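Alpha-acetolactate decarboxylase (Bacillus subtilis subsp. subtilis str. 168, PDB 5XNE) catalyses the decarboxylation of (2S)-2-acetolactate to (R)-acetoin with release of carbon dioxide, a step on the route from pyruvate to butane-2,3-diol. Local coordinates at residues D42-G47 / Q122-E127; I46-E51 / H175-G180. One frame throughout, in Å; residues are numbered along the deposited sequence.

Interaction 1. Residues D42-G47 / Q122-E127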
# COMPACT_ATOMS: atom_id res chain seq x y z
N ASP B 42 -8.18 12.05 19.61
CA ASP B 42 -9.31 12.78 20.18
C ASP B 42 -10.55 12.55 19.32
O ASP B 42 -10.96 13.41 18.53
CB ASP B 42 -8.97 14.26 20.29
CG ASP B 42 -10.04 15.07 20.99
OD1 ASP B 42 -10.99 14.48 21.54
OD2 ASP B 42 -9.91 16.31 20.98
N GLY B 43 -11.13 11.36 19.46
CA GLY B 43 -12.36 11.04 18.77
C GLY B 43 -12.22 10.25 17.48
O GLY B 43 -11.13 10.05 16.94
N GLU B 44 -13.38 9.79 17.00
CA GLU B 44 -13.53 9.03 15.77
C GLU B 44 -14.02 9.92 14.64
O GLU B 44 -14.96 10.70 14.82
CB GLU B 44 -14.53 7.90 15.99
CG GLU B 44 -14.24 7.02 17.18
CD GLU B 44 -13.17 5.98 16.88
OE1 GLU B 44 -12.83 5.81 15.69
OE2 GLU B 44 -12.67 5.33 17.83
N LEU B 45 -13.41 9.79 13.46
CA LEU B 45 -13.88 10.50 12.27
C LEU B 45 -14.87 9.65 11.47
O LEU B 45 -14.64 8.46 11.23
CB LEU B 45 -12.70 10.87 11.38
CG LEU B 45 -13.00 11.51 10.03
CD1 LEU B 45 -13.48 12.93 10.25
CD2 LEU B 45 -11.76 11.52 9.15
N ILE B 46 -15.95 10.28 11.01
CA ILE B 46 -16.85 9.64 10.06
C ILE B 46 -17.43 10.71 9.16
O ILE B 46 -17.72 11.82 9.61
CB ILE B 46 -17.97 8.87 10.79
CG1 ILE B 46 -18.83 8.07 9.84
CG2 ILE B 46 -18.85 9.80 11.60
CD1 ILE B 46 -19.87 7.25 10.61
N GLY B 47 -17.57 10.42 7.88
CA GLY B 47 -18.24 11.34 7.00
C GLY B 47 -18.75 10.67 5.75
O GLY B 47 -18.24 9.64 5.30
N GLN B 122 -22.61 -1.96 18.39
CA GLN B 122 -21.65 -1.72 19.46
C GLN B 122 -20.47 -0.95 18.90
O GLN B 122 -19.90 -1.32 17.88
CB GLN B 122 -21.14 -3.01 20.09
CG GLN B 122 -20.23 -2.72 21.27
CD GLN B 122 -19.73 -3.97 21.94
OE1 GLN B 122 -18.83 -4.65 21.45
NE2 GLN B 122 -20.33 -4.30 23.08
N THR B 123 -20.13 0.14 19.58
CA THR B 123 -19.01 0.96 19.16
C THR B 123 -18.04 1.26 20.28
O THR B 123 -18.34 1.06 21.46
CB THR B 123 -19.47 2.32 18.61
OG1 THR B 123 -20.00 3.11 19.68
CG2 THR B 123 -20.53 2.14 17.51
N ARG B 124 -16.88 1.76 19.88
CA ARG B 124 -15.95 2.44 20.77
C ARG B 124 -15.66 3.84 20.25
O ARG B 124 -15.84 4.13 19.07
CB ARG B 124 -14.62 1.70 20.89
CG ARG B 124 -13.85 1.64 19.56
CD ARG B 124 -12.56 2.47 19.62
NE ARG B 124 -11.97 2.63 18.29
CZ ARG B 124 -11.01 1.83 17.85
NH1 ARG B 124 -10.57 0.87 18.67
NH2 ARG B 124 -10.48 1.99 16.63
N THR B 125 -15.19 4.72 21.13
CA THR B 125 -14.62 5.99 20.68
C THR B 125 -13.28 6.16 21.36
O THR B 125 -13.21 6.27 22.59
CB THR B 125 -15.51 7.20 21.01
OG1 THR B 125 -15.74 7.26 22.42
CG2 THR B 125 -16.85 7.12 20.27
N VAL B 126 -12.20 6.16 20.59
CA VAL B 126 -10.90 6.48 21.17
C VAL B 126 -10.96 7.88 21.77
O VAL B 126 -11.67 8.76 21.26
CB VAL B 126 -9.73 6.39 20.15
CG1 VAL B 126 -9.47 4.94 19.74
CG2 VAL B 126 -10.00 7.29 18.95
N GLU B 127 -10.22 8.08 22.86
CA GLU B 127 -10.24 9.34 23.59
C GLU B 127 -8.88 10.02 23.58
O GLU B 127 -7.85 9.36 23.47
CB GLU B 127 -10.64 9.13 25.05
CG GLU B 127 -12.03 8.62 25.28
CD GLU B 127 -12.35 8.53 26.77
OE1 GLU B 127 -11.65 7.77 27.48
OE2 GLU B 127 -13.27 9.24 27.23
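Glu44 and Arg124 form a salt bridge at the heart of this buried contact, with Glu44 OE2 2.8 Å from Arg124 NE. The two side chains cross at about a right angle, yet the carboxylate and guanidinium planes are only 16° apart. OE2 lies at the guanidinium edge, tilted somewhat out of its plane. A bend about the CB-CG bond (chi2 -80°) turns the Glu44 carboxylate toward Arg124 and Val126.

The same oxygen accepts a hydrogen bond from the backbone N of Val126, with Val126 N 2.9 Å from Glu44 OE2 and the bond nearly straight at 170°. Arg124 NE uses the syn side of OE2 and Val126 N the anti side, and they arrive from opposite faces of the carboxylate plane. The main chains themselves are joined by one weak bond, Gly43 N to Val126 O at 3.2 Å, where the two loops run roughly antiparallel. At Gly43 the backbone angles would jam any CB against the carbonyl oxygen of Asp42, so glycine suits the bend that leads into strand 44-48.

Packing contacts surround the polar ones. Glu44 CG rests 3.7 Å from Thr125 CA, and Val126 CG2 lies 3.6 Å from Gly43 O. Val126 CG1 covers one face of the Arg124 guanidinium near its rim.

Arg124 is also held by hydrogen bonds from NH1 to Thr232 O and Gln143 OE1, while its side chain comes within about 4 Å of the zinc ion at its nearest atom. With OE2 taken by two donors, the Glu44 carboxylate is likely to be held against rotation, and OE1 is directed to the metal side, 3.9 Å from the zinc ion. The pairing thus places a carboxylate and a guanidinium together beside the metal site.

Interaction 2. Residues I46-E51 / H175-G180. With ZN (zinc ion), chain D.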
# COMPACT_ATOMS: atom_id res chain seq x y z
N ILE B 46 -15.95 10.28 11.01
CA ILE B 46 -16.85 9.64 10.06
C ILE B 46 -17.43 10.71 9.16
O ILE B 46 -17.72 11.82 9.61
CB ILE B 46 -17.97 8.87 10.79
CG1 ILE B 46 -18.83 8.07 9.84
CG2 ILE B 46 -18.85 9.80 11.60
CD1 ILE B 46 -19.87 7.25 10.61
N GLY B 47 -17.57 10.42 7.88
CA GLY B 47 -18.24 11.34 7.00
C GLY B 47 -18.75 10.67 5.75
O GLY B 47 -18.24 9.64 5.30
N PHE B 48 -19.79 11.28 5.18
CA PHE B 48 -20.37 10.83 3.93
C PHE B 48 -21.22 11.99 3.41
O PHE B 48 -21.60 12.88 4.17
CB PHE B 48 -21.20 9.55 4.12
CG PHE B 48 -22.09 9.56 5.34
CD1 PHE B 48 -23.38 10.06 5.28
CD2 PHE B 48 -21.63 9.04 6.54
CE1 PHE B 48 -24.20 10.06 6.40
CE2 PHE B 48 -22.44 9.03 7.67
CZ PHE B 48 -23.74 9.54 7.60
N ASP B 49 -21.45 12.01 2.10
CA ASP B 49 -22.11 13.13 1.45
C ASP B 49 -21.43 14.47 1.76
O ASP B 49 -22.08 15.52 1.78
CB ASP B 49 -23.59 13.18 1.84
CG ASP B 49 -24.32 11.91 1.47
OD1 ASP B 49 -24.11 11.40 0.35
OD2 ASP B 49 -25.11 11.42 2.31
N GLY B 50 -20.12 14.44 2.01
CA GLY B 50 -19.36 15.65 2.26
C GLY B 50 -19.45 16.19 3.67
O GLY B 50 -18.84 17.22 3.98
N GLU B 51 -20.20 15.50 4.53
CA GLU B 51 -20.44 15.96 5.89
C GLU B 51 -19.69 15.08 6.90
O GLU B 51 -20.01 13.91 7.05
CB GLU B 51 -21.95 15.97 6.19
CG GLU B 51 -22.72 16.90 5.25
CD GLU B 51 -24.22 16.94 5.52
OE1 GLU B 51 -24.71 16.11 6.30
OE2 GLU B 51 -24.91 17.80 4.92
N HIS B 175 -17.37 2.59 10.70
CA HIS B 175 -17.79 3.48 11.77
C HIS B 175 -19.31 3.70 11.68
O HIS B 175 -19.92 3.35 10.68
CB HIS B 175 -17.05 4.82 11.69
CG HIS B 175 -15.60 4.74 12.09
ND1 HIS B 175 -14.82 5.85 12.26
CD2 HIS B 175 -14.80 3.67 12.35
CE1 HIS B 175 -13.59 5.49 12.61
NE2 HIS B 175 -13.56 4.17 12.68
N PHE B 176 -19.89 4.26 12.73
CA PHE B 176 -21.34 4.47 12.81
C PHE B 176 -21.67 5.86 13.36
O PHE B 176 -20.98 6.34 14.26
CB PHE B 176 -21.97 3.39 13.69
CG PHE B 176 -23.41 3.67 14.06
CD1 PHE B 176 -24.42 3.49 13.13
CD2 PHE B 176 -23.74 4.09 15.33
CE1 PHE B 176 -25.76 3.75 13.47
CE2 PHE B 176 -25.07 4.35 15.69
CZ PHE B 176 -26.07 4.17 14.76
N ILE B 177 -22.70 6.49 12.81
CA ILE B 177 -23.27 7.69 13.43
C ILE B 177 -24.79 7.60 13.35
O ILE B 177 -25.35 7.13 12.35
CB ILE B 177 -22.73 8.99 12.75
CG1 ILE B 177 -23.14 10.22 13.57
CG2 ILE B 177 -23.17 9.08 11.30
CD1 ILE B 177 -22.36 11.49 13.20
N ASP B 178 -25.47 8.02 14.41
CA ASP B 178 -26.93 7.94 14.40
C ASP B 178 -27.54 9.08 13.59
O ASP B 178 -26.87 10.06 13.24
CB ASP B 178 -27.47 7.93 15.83
CG ASP B 178 -27.42 9.29 16.49
OD1 ASP B 178 -26.37 9.95 16.45
OD2 ASP B 178 -28.46 9.70 17.04
N GLU B 179 -28.83 8.96 13.28
CA GLU B 179 -29.47 9.97 12.44
C GLU B 179 -29.51 11.33 13.14
O GLU B 179 -29.47 12.37 12.48
CB GLU B 179 -30.89 9.53 12.05
CG GLU B 179 -31.49 10.41 10.95
CD GLU B 179 -31.25 9.85 9.55
OE1 GLU B 179 -30.58 8.80 9.44
OE2 GLU B 179 -31.72 10.46 8.57
N GLY B 180 -29.54 11.32 14.47
CA GLY B 180 -29.51 12.56 15.24
C GLY B 180 -28.15 13.22 15.30
O GLY B 180 -28.00 14.30 15.86
ZN ZN D . -11.78 2.93 13.23
O HOH W 1 -9.65 2.35 13.94
O HOH W 2 -10.35 4.50 12.53
O HOH W 3 -11.28 4.07 15.16
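His175 NE2 binds the zinc ion at 2.2 Å, and His173, His186 and three waters complete its six ligands. The other ring nitrogen, ND1, is hydrogen-bonded to Leu45 O, which probably helps set the turn of the imidazole and ties it to strand 44-48. Behind the ring the contact is apolar. Ile46 is fully extended, CG1 anti to the backbone N (chi1 -174°) and CD1 carried on in the same line, and its CD1 tip presses on the backbone of strand 171-178, 3.6 Å from Phe176 C. Ile46 CD1 also lies 3.9 Å from His175 CB and 3.8 Å from Ile177 CG2. Ile177 CG2 is met as well by the edge of the Phe48 ring, 3.7 Å from Phe48 CE2. Were Ile46 shortened to an alanine, the loss of CD1 is likely to leave a gap beside His175 CB and Ile177 CG2, with the zinc ligand less firmly backed. The axes of 46-48 and 175-178 cross at 74° and approach to 7.7 Å, with Val156 of strand 151-160 and Leu55 of strand 51-56 also packing on Ile46.

From the N terminus, strand 44-48 and the loop leading into it supply the first half of both contacts, and the two segments share Ile46 and Gly47. Interaction 1 closes a loop of 74 residues by bringing the entry to that strand against the end of strand 117-124. Interaction 2 starts slightly later and closes a longer loop of 123 residues at the end of strand 171-178. Since its touching residues begin after those of 42-47 and end beyond 122-127, the loops cross and do not nest. Their centres are 11 Å apart, and Glu44 OE1 packs against His175 CE1. Together they join the hairpin of strands 44-48 and 51-56 to the strands around the zinc ion.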